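Local coordinates for protein CRISPR-associated endonuclease Cas3-HD (Methanocaldococcus jannaschii, PDB 3S4L) that cuts single-stranded DNA in a magnesium-dependent manner and single-stranded RNA without added cations, as the HD nuclease of CRISPR interference, at residues V9-K13 and A78-D82; T38-L43 and F206-L211; L62-D67 and T119-H123; G88-V94 and D147-F152. One frame throughout, in Å; residues are numbered along the deposited sequence.

Interaction 1 of 4, residues V9-K13 and A78-D82; sequences VLAFK and AIIND
The N-terminal loop that precedes strand 15-16 is pinned to the last turn of helix 73-80 by L10 and K13, which lie against I79. The isoleucine presents two ends to the loop. Its CG2, anti to the backbone N, fits under the F12-K13 peptide, 3.5 Å from the backbone N of K13, while the longer CG1 branch carries CD1 to the carbonyls of L10 and A11; I79 CD1 is 3.4 Å from L10 O. The side chain of L10 slants across I79, its CD1 4.0 Å from I79 CG2, and also meets CG1 of I80, there nearly at a right angle. K13 contributes its aliphatic chain, which runs over the end of the helix with CE 3.3 Å from the carbonyl oxygen of I79. A11 and F12 form a classic beta bulge, and the chain turns a corner at A11. F12 points away from the helix, its ring taking a cation-pi contact from K70 and an edge-to-face contact from H20, about 6 Å from the side chain of the metal ligand D67. The arrangement is a surface loop-on-helix contact, centred on one isoleucine, at the periphery of a mainly helical HD domain.

Interaction 2 of 4, residues T38-L43 and F206-L211; sequences TIKRAL and FIVGTL
A42 and T210 face each other where helix 36-43 runs nearly antiparallel to helix 204-215, the segment axes 9.7 Å apart at their closest and their directions 155° apart. The small CB of A42 lets the backbones come near, with A42 CA 5.9 Å from I207 CA. Around that methyl three side chains of the partner helix gather: CD1 of I207 at 3.7 Å from A42 CB, CG2 of T210 slightly farther, and the less well ordered ring of F206, which meets it obliquely through CZ.

I207 owes its reach to its torsions. CG1 stands anti to the backbone N (chi1 162°) and the chain then bends at chi2, 80°, which swings CD1 into the angle between A42 and L43; there it also meets CD2 of L43, 4.0 Å away, the two side chains crossing at about a right angle. As modelled, CG2 of T210 meets CG2 of T38, at 3.8 Å, as well as CB of A42. At the other end I39 and L211 touch through CG2 and CD2, a pair modelled closer than normal van der Waals contact. L211 and I207 both rest on I115 of helix 110-121, and I39 on V55 and M59 of helix 52-65, which extend the apolar layer inward.

The side chains meet one another through carbon atoms, and no polar bond joins the two segments, so cohesion here comes from hydrophobic burial and the fit of methyl groups.

Interaction 3 of 4, residues L62-D67 and T119-H123; sequences LIKLHD and TVMLH. With CA (calcium ion), chain C.
H66 and H123 meet at about a right angle in a T-shaped pair: the edge of the H66 ring, through CD2, points at the face of H123, with planes 87° apart and centroids separated by 4.9 Å. H66 also places its CB over the same ring, 4.2 Å from the H123 centroid, in a CH-pi contact. Both histidines hold CG between the backbone N and the carbonyl carbon (chi1 72° and 75°), which folds each ring back over the preceding turn. There ND1 of H66 donates to L62 O at 2.9 Å, an acceptor shared with the backbone N of H66, and ND1 of H123 donates to V120 O in the carbonyl plane, on a lone pair. The second bond helps to set the rotation of the ring whose NE2 meets the metal.

That calcium ion takes NE2 of H123 at 2.4 Å and OD2 of D67 at 2.3 Å. The two ligand atoms approach each other because they share the metal. OD1 of D67 accepts a bond from a metal-bound water, 2.6 Å away, so both carboxylate oxygens serve the coordination shell. Behind the rings CG2 of V120 packs against H66 CB and, 4.0 Å away, against CD2 of L62, within the buried junction of helices 52-65 and 110-121.

H91 and H124 complete the protein ligands, and the H66-D67 pair is the His-Asp doublet that gives the HD superfamily its name, here at the catalytic metal site of a Cas3 nuclease.

Interaction 4 of 4, residues G88-V94 and D147-F152; sequences GFRHELV and DKLKKF. With CA (calcium ion), chain C.
This is a mixed contact, part backbone bond and part apolar packing, between the loop leading into helix 91-107 and the C-terminal part of helix 142-149. Its polar centre is the carbonyl of K148, whose oxygen accepts from the backbone N of R90 at 3.1 Å, in the carbonyl plane and on a lone pair (N-H...O 150°). The same oxygen takes a CA-H...O contact from F89, and G88 O returns one from the CA of K148.

On one flank the side chains of R90 and K148 cross at a slant, CG of R90 3.4 Å from CG of K148. Farther out the arginine bends at chi2 and chi3, bringing NH1 to OE2 of E92, 2.8 Å away; the oxygen sits well out of the guanidinium plane, making this a purely electrostatic bridge. Helix 91-107 carries H91, whose NE2 binds the calcium ion at 2.3 Å; the contact thus lies immediately before one ligand of the HD-domain metal site in the chain. H91 itself turns away from helix 142-149.

The other flank is apolar. F89 has CG anti to its backbone nitrogen (chi1 176°), sending CE1 to CD1 of F152, 3.7 Å away, where the rings meet obliquely. CD2 of L149 touches both F89 CE1 and V94 CG2, while CD2 of L93 reaches both CG of L149 and, at 3.7 Å, CB of K148. A type I turn from L149 to F152 brings the phenylalanine back to CG2 of V94.

Overall arrangement
Interactions 3 and 4 meet at the calcium ion: D67 and H123 come from the first, H91 from the second, and OD2 of D67 lies 3.3 Å from NE2 of H91. Their centres are 14 Å apart, and E92 packs against V120, M121 and H123. Interaction 2 adjoins interaction 3 on another side, with L211 CD1 3.5 Å from T119 OG1, and the chain loop it closes encloses both interactions 3 and 4. Interaction 1 touches none of the others; its nearest atoms are about 6 Å from interaction 3, and the F12 side chain is about 8 Å from the metal. Interactions 1 and 2, centres 32 Å apart, lie on opposite sides of the chain's centre.

Interaction 1 of 4, residues V9-K13 and A78-D82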
loop_
_atom_site.group_PDB
_atom_site.type_symbol
_atom_site.label_atom_id
_atom_site.label_comp_id
_atom_site.label_asym_id
_atom_site.label_seq_id
_atom_site.Cartn_x
_atom_site.Cartn_y
_atom_site.Cartn_z
ATOM N N VAL A 9 17.207 -5.536 0.775
ATOM C CA VAL A 9 15.748 -5.600 0.881
ATOM C C VAL A 9 15.154 -5.995 -0.473
ATOM O O VAL A 9 15.200 -5.225 -1.430
ATOM C CB VAL A 9 15.162 -4.259 1.345
ATOM C CG1 VAL A 9 13.681 -4.422 1.683
ATOM C CG2 VAL A 9 15.929 -3.752 2.556
ATOM N N LEU A 10 14.612 -7.208 -0.554
ATOM C CA LEU A 10 14.238 -7.793 -1.846
ATOM C C LEU A 10 12.752 -7.675 -2.201
ATOM O O LEU A 10 11.887 -7.794 -1.328
ATOM C CB LEU A 10 14.676 -9.267 -1.910
ATOM C CG LEU A 10 16.187 -9.534 -1.928
ATOM C CD1 LEU A 10 16.508 -11.023 -2.072
ATOM C CD2 LEU A 10 16.863 -8.739 -3.057
ATOM N N ALA A 11 12.471 -7.423 -3.485
ATOM C CA ALA A 11 11.110 -7.508 -4.011
ATOM C C ALA A 11 10.896 -8.932 -4.515
ATOM O O ALA A 11 9.812 -9.504 -4.361
ATOM C CB ALA A 11 10.883 -6.486 -5.153
ATOM N N PHE A 12 11.946 -9.483 -5.129
ATOM C CA PHE A 12 11.978 -10.858 -5.623
ATOM C C PHE A 12 13.394 -11.375 -5.442
ATOM O O PHE A 12 14.329 -10.581 -5.293
ATOM C CB PHE A 12 11.645 -10.923 -7.118
ATOM C CG PHE A 12 10.398 -10.192 -7.498
ATOM C CD1 PHE A 12 9.164 -10.811 -7.403
ATOM C CD2 PHE A 12 10.458 -8.884 -7.955
ATOM C CE1 PHE A 12 8.003 -10.130 -7.758
ATOM C CE2 PHE A 12 9.301 -8.198 -8.308
ATOM C CZ PHE A 12 8.072 -8.825 -8.212
ATOM N N LYS A 13 13.558 -12.695 -5.492
ATOM C CA LYS A 13 14.880 -13.306 -5.383
ATOM C C LYS A 13 15.908 -12.540 -6.217
ATOM O O LYS A 13 17.038 -12.322 -5.772
ATOM C CB LYS A 13 14.824 -14.771 -5.829
ATOM C CG LYS A 13 15.602 -15.726 -4.950
ATOM C CD LYS A 13 14.917 -17.087 -4.920
ATOM C CE LYS A 13 15.451 -17.978 -3.807
ATOM N NZ LYS A 13 16.710 -18.675 -4.198
ATOM N N ALA A 78 11.236 -15.338 3.602
ATOM C CA ALA A 78 10.597 -16.289 2.706
ATOM C C ALA A 78 11.150 -16.193 1.276
ATOM O O ALA A 78 11.193 -17.185 0.558
ATOM C CB ALA A 78 9.077 -16.117 2.729
ATOM N N ILE A 79 11.577 -15.000 0.870
ATOM C CA ILE A 79 12.121 -14.797 -0.478
ATOM C C ILE A 79 13.466 -15.490 -0.678
ATOM O O ILE A 79 13.706 -16.106 -1.715
ATOM C CB ILE A 79 12.322 -13.306 -0.784
ATOM C CG1 ILE A 79 10.979 -12.601 -0.947
ATOM C CG2 ILE A 79 13.153 -13.127 -2.052
ATOM C CD1 ILE A 79 11.118 -11.120 -1.248
ATOM N N ILE A 80 14.332 -15.388 0.326
ATOM C CA ILE A 80 15.697 -15.896 0.248
ATOM C C ILE A 80 15.771 -17.403 0.458
ATOM O O ILE A 80 16.658 -18.080 -0.078
ATOM C CB ILE A 80 16.576 -15.228 1.324
ATOM C CG1 ILE A 80 16.785 -13.756 0.986
ATOM C CG2 ILE A 80 17.913 -15.957 1.479
ATOM C CD1 ILE A 80 16.629 -12.846 2.179
ATOM N N ASN A 81 14.843 -17.923 1.253
ATOM C CA ASN A 81 14.913 -19.311 1.687
ATOM C C ASN A 81 13.630 -20.093 1.403
ATOM O O ASN A 81 12.543 -19.713 1.853
ATOM C CB ASN A 81 15.258 -19.374 3.181
ATOM C CG ASN A 81 15.721 -20.751 3.618
ATOM O OD1 ASN A 81 15.583 -21.733 2.883
ATOM N ND2 ASN A 81 16.277 -20.830 4.823
ATOM N N ASP A 82 13.766 -21.184 0.652
ATOM C CA ASP A 82 12.647 -22.090 0.402
ATOM C C ASP A 82 12.586 -23.195 1.466
ATOM O O ASP A 82 12.456 -24.379 1.151
ATOM C CB ASP A 82 12.722 -22.694 -1.003
#

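Interaction 2 of 4, residues T38-L43 and F206-L211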
loop_
_atom_site.group_PDB
_atom_site.type_symbol
_atom_site.label_atom_id
_atom_site.label_comp_id
_atom_site.label_asym_id
_atom_site.label_seq_id
_atom_site.Cartn_x
_atom_site.Cartn_y
_atom_site.Cartn_z
ATOM N N THR A 38 -8.834 10.506 -15.232
ATOM C CA THR A 38 -9.793 9.525 -14.728
ATOM C C THR A 38 -9.680 9.401 -13.220
ATOM O O THR A 38 -10.677 9.428 -12.508
ATOM C CB THR A 38 -9.578 8.149 -15.376
ATOM O OG1 THR A 38 -9.693 8.280 -16.798
ATOM C CG2 THR A 38 -10.623 7.148 -14.891
ATOM N N ILE A 39 -8.457 9.282 -12.731
ATOM C CA ILE A 39 -8.235 9.213 -11.298
ATOM C C ILE A 39 -8.675 10.507 -10.595
ATOM O O ILE A 39 -9.301 10.454 -9.543
ATOM C CB ILE A 39 -6.770 8.920 -10.993
ATOM C CG1 ILE A 39 -6.347 7.610 -11.666
ATOM C CG2 ILE A 39 -6.549 8.848 -9.494
ATOM C CD1 ILE A 39 -4.852 7.369 -11.637
ATOM N N LYS A 40 -8.359 11.669 -11.175
ATOM C CA LYS A 40 -8.780 12.931 -10.559
ATOM C C LYS A 40 -10.295 13.002 -10.401
ATOM O O LYS A 40 -10.800 13.432 -9.355
ATOM C CB LYS A 40 -8.294 14.145 -11.346
ATOM C CG LYS A 40 -8.904 15.473 -10.907
ATOM C CD LYS A 40 -8.311 16.628 -11.720
ATOM C CE LYS A 40 -8.751 17.990 -11.180
ATOM N NZ LYS A 40 -10.177 18.268 -11.469
ATOM N N ARG A 41 -11.023 12.578 -11.432
ATOM C CA ARG A 41 -12.480 12.695 -11.409
ATOM C C ARG A 41 -13.167 11.614 -10.561
ATOM O O ARG A 41 -14.282 11.816 -10.080
ATOM C CB ARG A 41 -13.060 12.790 -12.829
ATOM C CG ARG A 41 -13.076 14.233 -13.357
ATOM C CD ARG A 41 -13.212 14.307 -14.860
ATOM N NE ARG A 41 -14.443 14.983 -15.269
ATOM C CZ ARG A 41 -14.642 16.299 -15.214
ATOM N NH1 ARG A 41 -13.690 17.103 -14.750
ATOM N NH2 ARG A 41 -15.802 16.814 -15.612
ATOM N N ALA A 42 -12.485 10.492 -10.364
ATOM C CA ALA A 42 -12.953 9.438 -9.476
ATOM C C ALA A 42 -12.856 9.910 -8.033
ATOM O O ALA A 42 -13.814 9.778 -7.276
ATOM C CB ALA A 42 -12.128 8.167 -9.673
ATOM N N LEU A 43 -11.692 10.445 -7.661
ATOM C CA LEU A 43 -11.508 11.088 -6.357
ATOM C C LEU A 43 -12.549 12.175 -6.123
ATOM O O LEU A 43 -12.979 12.412 -4.999
ATOM C CB LEU A 43 -10.113 11.696 -6.229
ATOM C CG LEU A 43 -8.984 10.693 -6.046
ATOM C CD1 LEU A 43 -7.650 11.405 -5.966
ATOM C CD2 LEU A 43 -9.240 9.822 -4.802
ATOM N N PHE A 206 -15.365 0.695 -7.756
ATOM C CA PHE A 206 -14.998 1.420 -8.967
ATOM C C PHE A 206 -13.871 2.421 -8.688
ATOM O O PHE A 206 -12.985 2.611 -9.525
ATOM C CB PHE A 206 -16.242 2.086 -9.593
ATOM C CG PHE A 206 -16.098 3.571 -9.851
ATOM C CD1 PHE A 206 -15.855 4.047 -11.135
ATOM C CD2 PHE A 206 -16.229 4.490 -8.817
ATOM C CE1 PHE A 206 -15.727 5.409 -11.381
ATOM C CE2 PHE A 206 -16.099 5.854 -9.056
ATOM C CZ PHE A 206 -15.849 6.312 -10.341
ATOM N N ILE A 207 -13.883 3.039 -7.508
ATOM C CA ILE A 207 -12.842 4.020 -7.169
ATOM C C ILE A 207 -11.516 3.339 -6.828
ATOM O O ILE A 207 -10.478 3.637 -7.445
ATOM C CB ILE A 207 -13.294 4.997 -6.056
ATOM C CG1 ILE A 207 -12.091 5.685 -5.412
ATOM C CG2 ILE A 207 -14.087 4.282 -5.015
ATOM C CD1 ILE A 207 -11.552 6.850 -6.237
ATOM N N VAL A 208 -11.558 2.409 -5.874
ATOM C CA VAL A 208 -10.440 1.499 -5.643
ATOM C C VAL A 208 -10.046 0.831 -6.950
ATOM O O VAL A 208 -8.860 0.728 -7.279
ATOM C CB VAL A 208 -10.814 0.379 -4.650
ATOM C CG1 VAL A 208 -9.716 -0.681 -4.605
ATOM C CG2 VAL A 208 -11.085 0.944 -3.278
ATOM N N GLY A 209 -11.050 0.362 -7.687
ATOM C CA GLY A 209 -10.823 -0.252 -8.981
ATOM C C GLY A 209 -10.095 0.683 -9.924
ATOM O O GLY A 209 -9.216 0.263 -10.667
ATOM N N THR A 210 -10.447 1.964 -9.874
ATOM C CA THR A 210 -9.801 2.990 -10.707
ATOM C C THR A 210 -8.344 3.242 -10.301
ATOM O O THR A 210 -7.466 3.360 -11.154
ATOM C CB THR A 210 -10.572 4.339 -10.619
ATOM O OG1 THR A 210 -11.964 4.120 -10.878
ATOM C CG2 THR A 210 -10.024 5.359 -11.612
ATOM N N LEU A 211 -8.083 3.348 -9.001
ATOM C CA LEU A 211 -6.717 3.607 -8.552
ATOM C C LEU A 211 -5.846 2.382 -8.810
ATOM O O LEU A 211 -4.651 2.504 -9.082
ATOM C CB LEU A 211 -6.681 4.006 -7.068
ATOM C CG LEU A 211 -7.549 5.203 -6.650
ATOM C CD1 LEU A 211 -7.345 5.561 -5.179
ATOM C CD2 LEU A 211 -7.275 6.393 -7.511
#

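Interaction 3 of 4, residues L62-D67 and T119-H123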
loop_
_atom_site.group_PDB
_atom_site.type_symbol
_atom_site.label_atom_id
_atom_site.label_comp_id
_atom_site.label_asym_id
_atom_site.label_seq_id
_atom_site.Cartn_x
_atom_site.Cartn_y
_atom_site.Cartn_z
ATOM N N LEU A 62 1.383 5.493 -3.779
ATOM C CA LEU A 62 0.808 4.154 -3.860
ATOM C C LEU A 62 1.775 3.230 -4.576
ATOM O O LEU A 62 1.965 2.072 -4.198
ATOM C CB LEU A 62 -0.503 4.187 -4.638
ATOM C CG LEU A 62 -1.559 5.089 -4.033
ATOM C CD1 LEU A 62 -2.902 4.762 -4.674
ATOM C CD2 LEU A 62 -1.597 4.886 -2.520
ATOM N N ILE A 63 2.376 3.754 -5.632
ATOM C CA ILE A 63 3.316 2.988 -6.407
ATOM C C ILE A 63 4.482 2.626 -5.503
ATOM O O ILE A 63 4.894 1.470 -5.436
ATOM C CB ILE A 63 3.773 3.779 -7.654
ATOM C CG1 ILE A 63 2.630 3.844 -8.674
ATOM C CG2 ILE A 63 5.012 3.141 -8.294
ATOM C CD1 ILE A 63 2.780 4.935 -9.707
ATOM N N LYS A 64 4.999 3.599 -4.769
ATOM C CA LYS A 64 6.191 3.335 -3.990
ATOM C C LYS A 64 5.924 2.469 -2.756
ATOM O O LYS A 64 6.791 1.735 -2.297
ATOM C CB LYS A 64 6.861 4.653 -3.594
ATOM C CG LYS A 64 7.467 5.421 -4.769
ATOM C CD LYS A 64 7.918 6.805 -4.337
ATOM C CE LYS A 64 8.752 7.485 -5.414
ATOM N NZ LYS A 64 9.046 8.906 -5.034
ATOM N N LEU A 65 4.723 2.550 -2.213
ATOM C CA LEU A 65 4.491 1.945 -0.921
ATOM C C LEU A 65 3.645 0.677 -0.960
ATOM O O LEU A 65 3.514 -0.010 0.058
ATOM C CB LEU A 65 3.858 2.971 0.016
ATOM C CG LEU A 65 4.716 4.180 0.397
ATOM C CD1 LEU A 65 3.926 5.076 1.358
ATOM C CD2 LEU A 65 6.039 3.735 1.040
ATOM N N HIS A 66 3.050 0.352 -2.103
ATOM C CA HIS A 66 2.099 -0.755 -2.067
ATOM C C HIS A 66 2.758 -2.096 -1.688
ATOM O O HIS A 66 2.094 -2.984 -1.160
ATOM C CB HIS A 66 1.257 -0.846 -3.339
ATOM C CG HIS A 66 2.006 -1.332 -4.533
ATOM N ND1 HIS A 66 2.856 -0.519 -5.252
ATOM C CD2 HIS A 66 2.031 -2.540 -5.143
ATOM C CE1 HIS A 66 3.373 -1.207 -6.250
ATOM N NE2 HIS A 66 2.883 -2.435 -6.210
ATOM N N ASP A 67 4.057 -2.229 -1.942
ATOM C CA ASP A 67 4.794 -3.416 -1.518
ATOM C C ASP A 67 5.771 -3.187 -0.384
ATOM O O ASP A 67 6.672 -4.013 -0.167
ATOM C CB ASP A 67 5.538 -4.039 -2.703
ATOM C CG ASP A 67 4.630 -4.875 -3.582
ATOM O OD1 ASP A 67 4.983 -5.100 -4.761
ATOM O OD2 ASP A 67 3.564 -5.292 -3.074
ATOM N N THR A 119 -6.760 0.854 -1.180
ATOM C CA THR A 119 -6.342 0.417 -2.500
ATOM C C THR A 119 -5.130 -0.490 -2.345
ATOM O O THR A 119 -5.037 -1.557 -2.971
ATOM C CB THR A 119 -5.967 1.625 -3.373
ATOM O OG1 THR A 119 -7.120 2.455 -3.541
ATOM C CG2 THR A 119 -5.469 1.167 -4.731
ATOM N N VAL A 120 -4.202 -0.046 -1.499
ATOM C CA VAL A 120 -2.998 -0.794 -1.205
ATOM C C VAL A 120 -3.308 -2.131 -0.497
ATOM O O VAL A 120 -2.667 -3.153 -0.761
ATOM C CB VAL A 120 -2.045 0.045 -0.351
ATOM C CG1 VAL A 120 -1.068 -0.868 0.389
ATOM C CG2 VAL A 120 -1.301 1.067 -1.229
ATOM N N MET A 121 -4.295 -2.114 0.398
ATOM C CA MET A 121 -4.689 -3.304 1.140
ATOM C C MET A 121 -5.333 -4.305 0.186
ATOM O O MET A 121 -5.396 -5.501 0.448
ATOM C CB MET A 121 -5.680 -2.922 2.245
ATOM C CG MET A 121 -5.799 -3.949 3.387
ATOM S SD MET A 121 -7.239 -3.655 4.435
ATOM C CE MET A 121 -6.611 -2.418 5.553
ATOM N N LEU A 122 -5.801 -3.809 -0.945
ATOM C CA LEU A 122 -6.523 -4.646 -1.882
ATOM C C LEU A 122 -5.772 -4.756 -3.207
ATOM O O LEU A 122 -6.356 -5.148 -4.204
ATOM C CB LEU A 122 -7.926 -4.058 -2.126
ATOM C CG LEU A 122 -9.085 -4.403 -1.175
ATOM C CD1 LEU A 122 -8.676 -4.433 0.289
ATOM C CD2 LEU A 122 -10.275 -3.455 -1.371
ATOM N N HIS A 123 -4.480 -4.426 -3.236
ATOM C CA HIS A 123 -3.790 -4.388 -4.529
ATOM C C HIS A 123 -3.539 -5.770 -5.110
ATOM O O HIS A 123 -3.019 -5.890 -6.222
ATOM C CB HIS A 123 -2.507 -3.538 -4.510
ATOM C CG HIS A 123 -1.349 -4.185 -3.809
ATOM N ND1 HIS A 123 -1.029 -3.905 -2.496
ATOM C CD2 HIS A 123 -0.427 -5.078 -4.241
ATOM C CE1 HIS A 123 0.047 -4.591 -2.149
ATOM N NE2 HIS A 123 0.422 -5.324 -3.185
HETATM CA CA CA C . 2.109 -6.929 -3.623
HETATM O O HOH W 1 2.716 -5.991 -5.656
HETATM O O HOH W 2 4.090 -8.508 -4.870
#

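Interaction 4 of 4, residues G88-V94 and D147-F152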
loop_
_atom_site.group_PDB
_atom_site.type_symbol
_atom_site.label_atom_id
_atom_site.label_comp_id
_atom_site.label_asym_id
_atom_site.label_seq_id
_atom_site.Cartn_x
_atom_site.Cartn_y
_atom_site.Cartn_z
ATOM N N GLY A 88 0.447 -17.751 5.699
ATOM C CA GLY A 88 -0.693 -16.863 5.618
ATOM C C GLY A 88 -0.339 -15.387 5.702
ATOM O O GLY A 88 -1.213 -14.527 5.515
ATOM N N PHE A 89 0.923 -15.072 5.992
ATOM C CA PHE A 89 1.278 -13.664 6.081
ATOM C C PHE A 89 0.931 -12.916 4.786
ATOM O O PHE A 89 1.184 -13.408 3.680
ATOM C CB PHE A 89 2.745 -13.435 6.414
ATOM C CG PHE A 89 3.122 -11.973 6.416
ATOM C CD1 PHE A 89 2.725 -11.132 7.463
ATOM C CD2 PHE A 89 3.844 -11.427 5.360
ATOM C CE1 PHE A 89 3.057 -9.755 7.461
ATOM C CE2 PHE A 89 4.198 -10.062 5.356
ATOM C CZ PHE A 89 3.802 -9.220 6.400
ATOM N N ARG A 90 0.339 -11.733 4.930
ATOM C CA ARG A 90 -0.058 -10.923 3.767
ATOM C C ARG A 90 0.559 -9.523 3.837
ATOM O O ARG A 90 0.141 -8.677 4.628
ATOM C CB ARG A 90 -1.579 -10.852 3.667
ATOM C CG ARG A 90 -2.229 -12.216 3.722
ATOM C CD ARG A 90 -2.517 -12.802 2.357
ATOM N NE ARG A 90 -1.496 -12.507 1.358
ATOM C CZ ARG A 90 -1.767 -12.088 0.125
ATOM N NH1 ARG A 90 -3.029 -11.906 -0.244
ATOM N NH2 ARG A 90 -0.782 -11.847 -0.738
ATOM N N HIS A 91 1.581 -9.305 3.017
ATOM C CA HIS A 91 2.347 -8.064 3.037
ATOM C C HIS A 91 1.484 -6.813 2.847
ATOM O O HIS A 91 1.778 -5.756 3.420
ATOM C CB HIS A 91 3.419 -8.099 1.955
ATOM C CG HIS A 91 2.864 -8.146 0.566
ATOM N ND1 HIS A 91 2.364 -9.289 -0.005
ATOM C CD2 HIS A 91 2.746 -7.173 -0.370
ATOM C CE1 HIS A 91 1.946 -9.027 -1.234
ATOM N NE2 HIS A 91 2.165 -7.754 -1.470
ATOM N N GLU A 92 0.418 -6.926 2.060
ATOM C CA GLU A 92 -0.370 -5.738 1.712
ATOM C C GLU A 92 -1.057 -5.079 2.907
ATOM O O GLU A 92 -1.339 -3.876 2.879
ATOM C CB GLU A 92 -1.388 -6.018 0.591
ATOM C CG GLU A 92 -2.420 -7.078 0.901
ATOM C CD GLU A 92 -2.014 -8.454 0.369
ATOM O OE1 GLU A 92 -0.860 -8.878 0.602
ATOM O OE2 GLU A 92 -2.849 -9.107 -0.292
ATOM N N LEU A 93 -1.338 -5.859 3.950
ATOM C CA LEU A 93 -1.977 -5.305 5.156
ATOM C C LEU A 93 -0.992 -4.391 5.874
ATOM O O LEU A 93 -1.358 -3.333 6.384
ATOM C CB LEU A 93 -2.454 -6.413 6.099
ATOM C CG LEU A 93 -3.830 -7.057 5.871
ATOM C CD1 LEU A 93 -4.025 -7.571 4.467
ATOM C CD2 LEU A 93 -4.034 -8.188 6.887
ATOM N N VAL A 94 0.268 -4.814 5.901
ATOM C CA VAL A 94 1.337 -4.005 6.461
ATOM C C VAL A 94 1.639 -2.799 5.578
ATOM O O VAL A 94 1.925 -1.724 6.093
ATOM C CB VAL A 94 2.622 -4.816 6.643
ATOM C CG1 VAL A 94 3.788 -3.887 7.003
ATOM C CG2 VAL A 94 2.395 -5.893 7.690
ATOM N N ASP A 147 -5.419 -13.774 11.227
ATOM C CA ASP A 147 -4.783 -14.837 10.458
ATOM C C ASP A 147 -3.622 -14.287 9.597
ATOM O O ASP A 147 -2.538 -14.876 9.522
ATOM C CB ASP A 147 -5.824 -15.507 9.537
ATOM C CG ASP A 147 -6.805 -16.400 10.298
ATOM O OD1 ASP A 147 -6.520 -16.735 11.470
ATOM O OD2 ASP A 147 -7.852 -16.784 9.717
ATOM N N LYS A 148 -3.857 -13.152 8.951
ATOM C CA LYS A 148 -2.927 -12.689 7.929
ATOM C C LYS A 148 -1.753 -11.924 8.524
ATOM O O LYS A 148 -0.777 -11.619 7.841
ATOM C CB LYS A 148 -3.653 -11.860 6.867
ATOM C CG LYS A 148 -4.670 -12.642 6.026
ATOM C CD LYS A 148 -5.525 -11.649 5.203
ATOM C CE LYS A 148 -6.311 -12.327 4.081
ATOM N NZ LYS A 148 -6.689 -11.318 3.031
ATOM N N LEU A 149 -1.852 -11.632 9.813
ATOM C CA LEU A 149 -0.789 -10.915 10.503
ATOM C C LEU A 149 -0.139 -11.780 11.578
ATOM O O LEU A 149 0.827 -11.367 12.226
ATOM C CB LEU A 149 -1.324 -9.603 11.085
ATOM C CG LEU A 149 -1.560 -8.621 9.948
ATOM C CD1 LEU A 149 -2.178 -7.314 10.418
ATOM C CD2 LEU A 149 -0.205 -8.385 9.259
ATOM N N LYS A 150 -0.662 -12.988 11.752
ATOM C CA LYS A 150 -0.169 -13.880 12.802
ATOM C C LYS A 150 1.359 -13.928 12.834
ATOM O O LYS A 150 1.973 -13.717 13.884
ATOM C CB LYS A 150 -0.726 -15.296 12.620
ATOM C CG LYS A 150 -0.475 -16.217 13.824
ATOM C CD LYS A 150 -1.183 -17.558 13.656
ATOM C CE LYS A 150 -1.173 -18.356 14.958
ATOM N NZ LYS A 150 0.212 -18.724 15.369
ATOM N N LYS A 151 1.971 -14.190 11.678
ATOM C CA LYS A 151 3.429 -14.344 11.608
ATOM C C LYS A 151 4.205 -13.039 11.375
ATOM O O LYS A 151 5.403 -13.073 11.095
ATOM C CB LYS A 151 3.824 -15.396 10.562
ATOM C CG LYS A 151 3.561 -16.820 11.001
ATOM C CD LYS A 151 3.960 -16.999 12.458
ATOM C CE LYS A 151 4.094 -18.463 12.854
ATOM N NZ LYS A 151 4.825 -18.589 14.155
ATOM N N PHE A 152 3.545 -11.890 11.496
ATOM C CA PHE A 152 4.279 -10.631 11.368
ATOM C C PHE A 152 5.238 -10.468 12.549
ATOM O O PHE A 152 4.831 -10.559 13.709
ATOM C CB PHE A 152 3.340 -9.425 11.269
ATOM C CG PHE A 152 4.062 -8.095 11.174
ATOM C CD1 PHE A 152 4.750 -7.740 10.012
ATOM C CD2 PHE A 152 4.039 -7.190 12.235
ATOM C CE1 PHE A 152 5.415 -6.516 9.917
ATOM C CE2 PHE A 152 4.693 -5.961 12.145
ATOM C CZ PHE A 152 5.389 -5.622 10.984
HETATM CA CA CA C . 2.109 -6.929 -3.623
HETATM O O HOH W 2 4.090 -8.508 -4.870
HETATM O O HOH W 1 2.716 -5.991 -5.656
#